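Local atomic coordinates of single-stranded DNA specific exonuclease RecJ (Thermus thermophilus, PDB entry 2ZXR), a protein that degrades single-stranded DNA in the 5' to 3' direction as a divalent-metal-dependent exonuclease and shows no detectable activity on single-stranded RNA. Residues A[83-87]-A[216-221]; A[89-94]-A[285-291]. One frame throughout, in Å; residues are numbered along the deposited sequence.

Interaction 1: residues A[83-87]-A[216-221]. With MG (magnesium ion), chain B.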
loop_
_atom_site.group_PDB
_atom_site.type_symbol
_atom_site.label_atom_id
_atom_site.label_comp_id
_atom_site.label_asym_id
_atom_site.label_seq_id
_atom_site.Cartn_x
_atom_site.Cartn_y
_atom_site.Cartn_z
ATOM N N ALA A 83 10.443 16.776 3.932
ATOM C CA ALA A 83 10.188 16.413 5.322
ATOM C C ALA A 83 11.205 15.444 5.932
ATOM O O ALA A 83 11.560 15.574 7.102
ATOM C CB ALA A 83 8.771 15.842 5.469
ATOM N N ASP A 84 11.653 14.479 5.141
ATOM C CA ASP A 84 12.631 13.505 5.604
ATOM C C ASP A 84 13.952 14.222 5.968
ATOM O O ASP A 84 14.526 13.974 7.024
ATOM C CB ASP A 84 12.865 12.440 4.513
ATOM C CG ASP A 84 13.633 11.223 5.028
ATOM O OD1 ASP A 84 13.502 10.886 6.227
ATOM O OD2 ASP A 84 14.351 10.581 4.225
ATOM N N GLY A 85 14.443 15.093 5.089
ATOM C CA GLY A 85 15.669 15.819 5.389
ATOM C C GLY A 85 15.487 16.817 6.540
ATOM O O GLY A 85 16.364 16.960 7.407
ATOM N N LEU A 86 14.355 17.512 6.568
ATOM C CA LEU A 86 14.114 18.483 7.625
ATOM C C LEU A 86 13.934 17.869 9.013
ATOM O O LEU A 86 14.449 18.419 10.010
ATOM C CB LEU A 86 12.909 19.356 7.290
ATOM C CG LEU A 86 13.101 20.310 6.111
ATOM C CD1 LEU A 86 11.773 20.937 5.723
ATOM C CD2 LEU A 86 14.085 21.401 6.498
ATOM N N THR A 87 13.215 16.745 9.099
ATOM C CA THR A 87 13.021 16.136 10.401
ATOM C C THR A 87 14.347 15.537 10.842
ATOM O O THR A 87 14.684 15.575 12.027
ATOM C CB THR A 87 11.889 15.074 10.396
ATOM O OG1 THR A 87 12.127 14.103 9.377
ATOM C CG2 THR A 87 10.536 15.749 10.178
ATOM N N VAL A 216 7.843 10.833 11.289
ATOM C CA VAL A 216 7.296 11.751 10.287
ATOM C C VAL A 216 8.177 11.722 9.025
ATOM O O VAL A 216 7.667 11.673 7.890
ATOM C CB VAL A 216 7.175 13.223 10.851
ATOM C CG1 VAL A 216 6.842 14.211 9.711
ATOM C CG2 VAL A 216 6.041 13.287 11.935
ATOM N N GLY A 217 9.500 11.741 9.198
ATOM C CA GLY A 217 10.359 11.693 8.014
ATOM C C GLY A 217 10.233 10.364 7.265
ATOM O O GLY A 217 10.246 10.315 6.034
ATOM N N THR A 218 10.134 9.273 8.017
ATOM C CA THR A 218 10.008 7.912 7.467
ATOM C C THR A 218 8.742 7.780 6.604
ATOM O O THR A 218 8.775 7.275 5.480
ATOM C CB THR A 218 9.968 6.904 8.641
ATOM O OG1 THR A 218 11.194 7.022 9.379
ATOM C CG2 THR A 218 9.784 5.453 8.146
ATOM N N ILE A 219 7.625 8.243 7.144
ATOM C CA ILE A 219 6.361 8.200 6.422
ATOM C C ILE A 219 6.434 9.114 5.179
ATOM O O ILE A 219 6.077 8.715 4.071
ATOM C CB ILE A 219 5.197 8.619 7.366
ATOM C CG1 ILE A 219 5.000 7.534 8.449
ATOM C CG2 ILE A 219 3.934 8.836 6.562
ATOM C CD1 ILE A 219 4.005 7.929 9.597
ATOM N N ALA A 220 6.948 10.324 5.362
ATOM C CA ALA A 220 7.073 11.282 4.259
ATOM C C ALA A 220 7.955 10.754 3.123
ATOM O O ALA A 220 7.717 11.055 1.954
ATOM C CB ALA A 220 7.648 12.617 4.787
ATOM N N ASP A 221 8.986 9.993 3.461
ATOM C CA ASP A 221 9.899 9.437 2.469
ATOM C C ASP A 221 9.253 8.316 1.659
ATOM O O ASP A 221 9.804 7.902 0.635
ATOM C CB ASP A 221 11.149 8.871 3.161
ATOM C CG ASP A 221 12.127 8.199 2.177
ATOM O OD1 ASP A 221 12.274 6.955 2.197
ATOM O OD2 ASP A 221 12.746 8.909 1.376
HETATM MG MG MG B . 14.523 10.379 1.935
HETATM O O HOH W 1 12.783 11.826 1.319
#
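The catalytic-metal site of the DHH phosphoesterase family is built here where D84, in the first turn of helix 83-98, faces D221, which follows helix 211-220. Each aspartate gives one oxygen to the magnesium ion: D84 OD2 lies 2.3 Å and D221 OD2 2.4 Å from the metal. The two carboxylate planes are turned 38° against each other, and the acidic oxygens D84 OD2 and D221 OD2 stay 3.7 Å apart, the separation expected of two neighbours in one coordination shell. In both residues CG stands anti to the backbone N (chi1 -167° in D84, 177° in D221), which carries the carboxylates to the metal. D136, H160, H161 and a water also bind the ion. The second oxygen of D84, OD1, receives hydrogen bonds from T186 OG1 and A188 N, and G187 N bonds to OD2; this second shell fixes the rotation of the carboxylate.

Behind the metal the segments 83-87 and 216-220 run nearly antiparallel, their axes 7.8 Å apart at closest. G217, with no side chain to hold D84 and T87 off, lets its CA come within 3.8 Å of D84 CA, and the methyl carbons A83 CB and A220 CB press together at 3.5 Å, tighter than usual. T87 OG1 sits 3.3 Å from G217 CA and donates to A83 O, which also accepts the helical bond from T87 N on the opposite face of its plane. Aspartates from separate motifs, D84, D136 and D221, converge with H160 and H161 on the metal, as in the DHH family.

Interaction 2: residues A[89-94]-A[285-291]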
loop_
_atom_site.group_PDB
_atom_site.type_symbol
_atom_site.label_atom_id
_atom_site.label_comp_id
_atom_site.label_asym_id
_atom_site.label_seq_id
_atom_site.Cartn_x
_atom_site.Cartn_y
_atom_site.Cartn_z
ATOM N N THR A 89 17.386 16.724 10.097
ATOM C CA THR A 89 18.304 17.716 10.658
ATOM C C THR A 89 17.779 18.233 12.016
ATOM O O THR A 89 18.569 18.505 12.922
ATOM C CB THR A 89 18.696 18.892 9.657
ATOM O OG1 THR A 89 17.952 20.069 9.935
ATOM C CG2 THR A 89 18.527 18.500 8.234
ATOM N N ALA A 90 16.459 18.304 12.198
ATOM C CA ALA A 90 15.948 18.746 13.485
ATOM C C ALA A 90 16.416 17.761 14.555
ATOM O O ALA A 90 16.759 18.164 15.655
ATOM C CB ALA A 90 14.423 18.851 13.476
ATOM N N ILE A 91 16.458 16.475 14.221
ATOM C CA ILE A 91 16.893 15.481 15.178
ATOM C C ILE A 91 18.352 15.716 15.550
ATOM O O ILE A 91 18.694 15.777 16.721
ATOM C CB ILE A 91 16.745 14.025 14.608
ATOM C CG1 ILE A 91 15.277 13.601 14.627
ATOM C CG2 ILE A 91 17.560 13.017 15.444
ATOM C CD1 ILE A 91 15.032 12.364 13.740
ATOM N N LEU A 92 19.216 15.837 14.550
ATOM C CA LEU A 92 20.618 16.038 14.841
ATOM C C LEU A 92 20.896 17.366 15.511
ATOM O O LEU A 92 21.702 17.409 16.441
ATOM C CB LEU A 92 21.447 15.879 13.562
ATOM C CG LEU A 92 21.401 14.405 13.128
ATOM C CD1 LEU A 92 21.843 14.270 11.706
ATOM C CD2 LEU A 92 22.279 13.570 14.037
ATOM N N VAL A 93 20.241 18.441 15.072
ATOM C CA VAL A 93 20.495 19.730 15.708
ATOM C C VAL A 93 19.999 19.753 17.159
ATOM O O VAL A 93 20.760 20.100 18.065
ATOM C CB VAL A 93 19.864 20.900 14.901
ATOM C CG1 VAL A 93 19.900 22.206 15.731
ATOM C CG2 VAL A 93 20.643 21.079 13.562
ATOM N N ARG A 94 18.741 19.396 17.404
ATOM C CA ARG A 94 18.259 19.381 18.789
ATOM C C ARG A 94 19.074 18.368 19.607
ATOM O O ARG A 94 19.555 18.681 20.683
ATOM C CB ARG A 94 16.772 18.988 18.874
ATOM C CG ARG A 94 15.735 20.072 18.506
ATOM C CD ARG A 94 14.352 19.485 18.813
ATOM N NE ARG A 94 13.185 20.326 18.593
ATOM C CZ ARG A 94 12.741 21.256 19.426
ATOM N NH1 ARG A 94 13.400 21.496 20.562
ATOM N NH2 ARG A 94 11.583 21.883 19.170
ATOM N N LEU A 285 11.777 24.168 9.050
ATOM C CA LEU A 285 12.819 23.761 9.970
ATOM C C LEU A 285 12.637 24.474 11.308
ATOM O O LEU A 285 12.664 23.838 12.360
ATOM C CB LEU A 285 14.216 24.049 9.407
ATOM C CG LEU A 285 15.381 23.646 10.330
ATOM C CD1 LEU A 285 15.313 22.158 10.659
ATOM C CD2 LEU A 285 16.715 23.964 9.653
ATOM N N ARG A 286 12.419 25.784 11.271
ATOM C CA ARG A 286 12.251 26.531 12.521
ATOM C C ARG A 286 11.054 26.007 13.331
ATOM O O ARG A 286 11.102 25.946 14.557
ATOM C CB ARG A 286 12.093 28.041 12.218
ATOM C CG ARG A 286 11.944 28.963 13.431
ATOM C CD ARG A 286 13.155 28.879 14.402
ATOM N NE ARG A 286 12.861 29.600 15.644
ATOM C CZ ARG A 286 13.526 29.486 16.797
ATOM N NH1 ARG A 286 14.573 28.674 16.920
ATOM N NH2 ARG A 286 13.104 30.165 17.857
ATOM N N LEU A 287 9.987 25.603 12.650
ATOM C CA LEU A 287 8.839 25.111 13.369
ATOM C C LEU A 287 9.250 23.895 14.203
ATOM O O LEU A 287 8.772 23.717 15.317
ATOM C CB LEU A 287 7.708 24.729 12.395
ATOM C CG LEU A 287 6.498 24.013 13.040
ATOM C CD1 LEU A 287 5.692 24.991 13.918
ATOM C CD2 LEU A 287 5.610 23.414 11.958
ATOM N N LEU A 288 10.155 23.084 13.667
ATOM C CA LEU A 288 10.603 21.854 14.331
ATOM C C LEU A 288 11.653 22.068 15.433
ATOM O O LEU A 288 11.858 21.182 16.285
ATOM C CB LEU A 288 11.169 20.866 13.283
ATOM C CG LEU A 288 10.196 20.490 12.157
ATOM C CD1 LEU A 288 10.834 19.515 11.202
ATOM C CD2 LEU A 288 8.948 19.894 12.759
ATOM N N LEU A 289 12.307 23.228 15.407
ATOM C CA LEU A 289 13.352 23.558 16.378
ATOM C C LEU A 289 12.928 24.446 17.558
ATOM O O LEU A 289 13.573 24.419 18.616
ATOM C CB LEU A 289 14.517 24.246 15.665
ATOM C CG LEU A 289 15.295 23.448 14.618
ATOM C CD1 LEU A 289 16.380 24.342 13.944
ATOM C CD2 LEU A 289 15.924 22.239 15.299
ATOM N N THR A 290 11.845 25.217 17.400
ATOM C CA THR A 290 11.453 26.114 18.470
ATOM C C THR A 290 10.721 25.462 19.645
ATOM O O THR A 290 10.052 24.458 19.491
ATOM C CB THR A 290 10.606 27.306 17.926
ATOM O OG1 THR A 290 10.393 28.257 18.983
ATOM C CG2 THR A 290 9.227 26.821 17.411
ATOM N N ASP A 291 10.864 26.055 20.828
ATOM C CA ASP A 291 10.207 25.564 22.041
ATOM C C ASP A 291 9.219 26.646 22.479
ATOM O O ASP A 291 8.553 26.525 23.505
ATOM C CB ASP A 291 11.238 25.338 23.154
ATOM C CG ASP A 291 12.182 24.170 22.864
ATOM O OD1 ASP A 291 13.325 24.224 23.348
ATOM O OD2 ASP A 291 11.793 23.190 22.179
HETATM O O HOH W 2 9.176 22.567 17.924
#
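L288 O, a carbonyl near the C-terminal end of helix 281-289, takes two hydrogen bonds from the guanidinium of R94. The bond from R94 NE is the stronger, 2.8 Å to L288 O and in the carbonyl plane; that from R94 NH2 is weak. The same NH2 weakly reaches T290 O, and a water, weakly bonded to NH2, donates to L287 O and T290 O. R94 NH1 closes a salt bridge to D291 OD2 at 2.8 Å, approaching the syn side of the carboxylate with an N-H...O angle of 157°. L289 O lies over one face of the guanidinium without bonding to it. The arginine thus gathers carbonyls at the end of the helix, L288 O and, weakly, T290 O, and its positive charge probably suits that negative helix pole.

An extended chain from CG to NE lets R94 slide alongside L289, whose CD2 is 3.9 Å from R94 CG. This methyl also meets V93 CG1 at 4.0 Å, while A90 CB rests 3.8 Å from L288 CB. One turn back, L285 CD1 touches T89 OG1.

The axes of the segments 89-94 and 285-289 cross at -44°. T89 and V93 also touch V77 of strand 74-78, with I91 and L92 packing on helix 187-201.

In the fold
Both interactions draw on helix 83-98, interaction 1 on its first turn and interaction 2 on the following turns, and their centres lie 13 Å apart. Along the chain the order is 83-87, 89-94, 216-221, 285-291, so the two pairings interlock rather than one enclosing the other. Their packing is continuous: T87 CG2 and L86 O both touch L288 CD1. The shared helix follows strand 74-78 of the parallel five-stranded sheet. One end of it supplies a metal ligand, while its further turns are clamped by helix 281-289, linking the metal site to that helix, which comes before helix 293-321 in the chain.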